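Local coordinates for cellulosomal scaffoldin adaptor protein B (Acetivibrio cellulolyticus, PDB 3BWZ) that serves as an adaptor scaffoldin of the cellulosome, of which this type II cohesin module probably binds a dockerin during assembly of the complex, at residues C37-K42 and G111-V116. Sequence-based numbering, arbitrary orientation.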
ATOM      1  N   CYS A  37       1.694  -3.274   9.267  1.00  7.09           N
ATOM      2  CA  CYS A  37       0.705  -3.893   8.408  1.00  7.21           C
ATOM      3  C   CYS A  37       1.319  -4.929   7.489  1.00  7.09           C
ATOM      4  O   CYS A  37       2.521  -4.900   7.231  1.00 11.28           O
ATOM      5  CB  CYS A  37      -0.052  -2.851   7.584  1.00  7.83           C
ATOM      6  SG  CYS A  37       0.976  -1.839   6.498  1.00 11.19           S
ATOM      7  N   GLN A  38       0.487  -5.822   6.993  1.00  6.47           N
ATOM      8  CA  GLN A  38       0.778  -6.643   5.842  1.00  6.54           C
ATOM      9  C   GLN A  38      -0.330  -6.376   4.826  1.00  6.55           C
ATOM     10  O   GLN A  38      -1.517  -6.407   5.182  1.00  7.88           O
ATOM     11  CB  GLN A  38       0.835  -8.140   6.166  1.00  7.47           C
ATOM     12  CG  GLN A  38       1.103  -8.957   4.931  1.00  8.16           C
ATOM     13  CD  GLN A  38       1.190 -10.456   5.135  1.00  8.63           C
ATOM     14  OE1 GLN A  38       0.840 -10.991   6.204  1.00 10.21           O
ATOM     15  NE2 GLN A  38       1.597 -11.148   4.091  1.00  9.19           N
ATOM     16  N   LEU A  39       0.060  -6.110   3.577  1.00  6.35           N
ATOM     17  CA  LEU A  39      -0.862  -5.742   2.516  1.00  6.38           C
ATOM     18  C   LEU A  39      -0.619  -6.584   1.288  1.00  6.61           C
ATOM     19  O   LEU A  39       0.510  -6.943   0.982  1.00  7.27           O
ATOM     20  CB  LEU A  39      -0.722  -4.255   2.173  1.00  7.15           C
ATOM     21  CG  LEU A  39      -0.888  -3.299   3.360  1.00  7.15           C
ATOM     22  CD1 LEU A  39      -0.581  -1.884   2.922  1.00  9.44           C
ATOM     23  CD2 LEU A  39      -2.282  -3.352   3.980  1.00  8.87           C
ATOM     24  N   ASN A  40      -1.694  -6.844   0.557  1.00  6.47           N
ATOM     25  CA  ASN A  40      -1.650  -7.598  -0.686  1.00  7.22           C
ATOM     26  C   ASN A  40      -2.339  -6.780  -1.756  1.00  7.19           C
ATOM     27  O   ASN A  40      -3.567  -6.668  -1.758  1.00  8.68           O
ATOM     28  CB  ASN A  40      -2.339  -8.953  -0.479  1.00  7.69           C
ATOM     29  CG  ASN A  40      -2.159  -9.884  -1.634  1.00  9.04           C
ATOM     30  OD1 ASN A  40      -3.132 -10.182  -2.392  1.00 11.82           O
ATOM     31  ND2 ASN A  40      -0.948 -10.347  -1.822  1.00  7.91           N
ATOM     32  N   MET A  41      -1.537  -6.236  -2.661  1.00  7.56           N
ATOM     33  CA  MET A  41      -2.009  -5.352  -3.723  1.00  7.93           C
ATOM     34  C   MET A  41      -2.038  -6.099  -5.044  1.00  7.92           C
ATOM     35  O   MET A  41      -1.187  -6.942  -5.329  1.00  9.63           O
ATOM     36  CB  MET A  41      -1.129  -4.149  -3.889  0.67  8.26           C
ATOM     37  CG  MET A  41      -1.212  -3.220  -2.736  0.67  9.03           C
ATOM     38  SD  MET A  41      -0.082  -1.850  -2.880  0.67  9.80           S
ATOM     39  CE  MET A  41      -0.743  -0.929  -4.262  0.67 10.55           C
ATOM     40  N   LYS A  42      -3.012  -5.757  -5.880  1.00  8.16           N
ATOM     41  CA  LYS A  42      -3.180  -6.325  -7.211  1.00  8.52           C
ATOM     42  C   LYS A  42      -3.298  -5.211  -8.241  1.00  7.97           C
ATOM     43  O   LYS A  42      -3.982  -4.220  -8.039  1.00  9.83           O
ATOM     44  CB  LYS A  42      -4.437  -7.201  -7.240  1.00 10.35           C
ATOM     45  CG  LYS A  42      -4.754  -7.876  -8.559  1.00 12.39           C
ATOM     46  CD  LYS A  42      -3.840  -9.043  -8.845  1.00 14.88           C
ATOM     47  CE  LYS A  42      -4.134  -9.676 -10.186  1.00 15.27           C
ATOM     48  NZ  LYS A  42      -3.778  -8.779 -11.320  1.00 17.32           N
ATOM     49  N   GLY A 111      -1.716   8.487   8.472  1.00  8.09           N
ATOM     50  CA  GLY A 111      -0.604   8.837   7.599  1.00  8.49           C
ATOM     51  C   GLY A 111      -0.467   7.878   6.453  1.00  7.41           C
ATOM     52  O   GLY A 111      -1.311   7.013   6.248  1.00  8.52           O
ATOM     53  N   THR A 112       0.598   8.062   5.682  1.00  7.29           N
ATOM     54  CA  THR A 112       0.857   7.228   4.515  1.00  6.98           C
ATOM     55  C   THR A 112       1.842   6.150   4.921  1.00  6.66           C
ATOM     56  O   THR A 112       2.973   6.462   5.307  1.00  7.30           O
ATOM     57  CB  THR A 112       1.419   8.088   3.352  1.00  7.72           C
ATOM     58  OG1 THR A 112       0.469   9.116   3.036  1.00  8.90           O
ATOM     59  CG2 THR A 112       1.751   7.254   2.128  1.00  8.28           C
ATOM     60  N   VAL A 113       1.420   4.901   4.863  1.00  6.39           N
ATOM     61  CA  VAL A 113       2.269   3.821   5.302  1.00  7.23           C
ATOM     62  C   VAL A 113       3.332   3.459   4.281  1.00  7.01           C
ATOM     63  O   VAL A 113       4.375   2.950   4.665  1.00  9.68           O
ATOM     64  CB  VAL A 113       1.458   2.581   5.731  1.00  9.70           C
ATOM     65  CG1 VAL A 113       0.548   2.894   6.886  1.00 13.25           C
ATOM     66  CG2 VAL A 113       0.698   1.963   4.638  1.00 11.75           C
ATOM     67  N   ALA A 114       3.041   3.661   3.002  1.00  6.80           N
ATOM     68  CA  ALA A 114       3.909   3.237   1.921  1.00  8.09           C
ATOM     69  C   ALA A 114       3.392   3.878   0.656  1.00  7.31           C
ATOM     70  O   ALA A 114       2.219   4.264   0.572  1.00  7.27           O
ATOM     71  CB  ALA A 114       3.878   1.691   1.796  1.00 12.47           C
ATOM     72  N   VAL A 115       4.271   3.936  -0.344  1.00  7.39           N
ATOM     73  CA  VAL A 115       3.940   4.460  -1.647  1.00  7.63           C
ATOM     74  C   VAL A 115       4.390   3.456  -2.703  1.00  7.19           C
ATOM     75  O   VAL A 115       5.501   2.922  -2.640  1.00  9.05           O
ATOM     76  CB  VAL A 115       4.670   5.799  -1.839  1.00 11.20           C
ATOM     77  CG1 VAL A 115       4.538   6.337  -3.210  1.00 13.59           C
ATOM     78  CG2 VAL A 115       4.172   6.813  -0.840  1.00 12.73           C
ATOM     79  N   VAL A 116       3.508   3.204  -3.669  1.00  7.34           N
ATOM     80  CA  VAL A 116       3.864   2.399  -4.836  1.00  6.73           C
ATOM     81  C   VAL A 116       3.644   3.265  -6.057  1.00  6.83           C
ATOM     82  O   VAL A 116       2.532   3.707  -6.325  1.00  7.63           O
ATOM     83  CB  VAL A 116       3.053   1.079  -4.949  1.00  7.68           C
ATOM     84  CG1 VAL A 116       3.523   0.305  -6.196  1.00  9.68           C
ATOM     85  CG2 VAL A 116       3.217   0.258  -3.696  1.00 10.36           C
TER
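M41 and V116 meet in the protein interior through apolar side chains. In one of the two conformers deposited for M41, to which the following distances apply, CB and then CG lie 6.2 and 5.7 Å from V116 CG2, too far for contact. CG sits anti to the carbonyl carbon and chi2 is extended, which carries SD across to V116 CG2 at 4.0 Å. The chain then bends at chi3 (68°), leaving CE 4.2 Å from V116 CG2, and the two side chains slide past each other in opposite directions. On V116, CG2 is the branch that receives the sulfur.

Farther along, V113 CG2 rests against C37 SG at 4.2 Å and L39 CD1 at 4.4 Å. C37, L39 and M41, every second residue of their strand, all direct CB toward 111-116. On the other strand V113, A114 and V116 point back, although the A114 methyl makes no contact. That the consecutive V113 and A114 face the same way is consistent with an irregularity at V113, whose psi of -29° departs from extended geometry.

I26 of strand 21-29 touches L39, M41 and V113, while F91 and F130 pack on L39 and M41 from the strands beside 34-42. The axes of 37-42 and 111-116 approach to 9.8 Å with directions 40° apart, and the contact is wholly side-chain: two facing layers packed through a hydrophobic core, as in the jelly-roll beta-sandwich of cohesin modules.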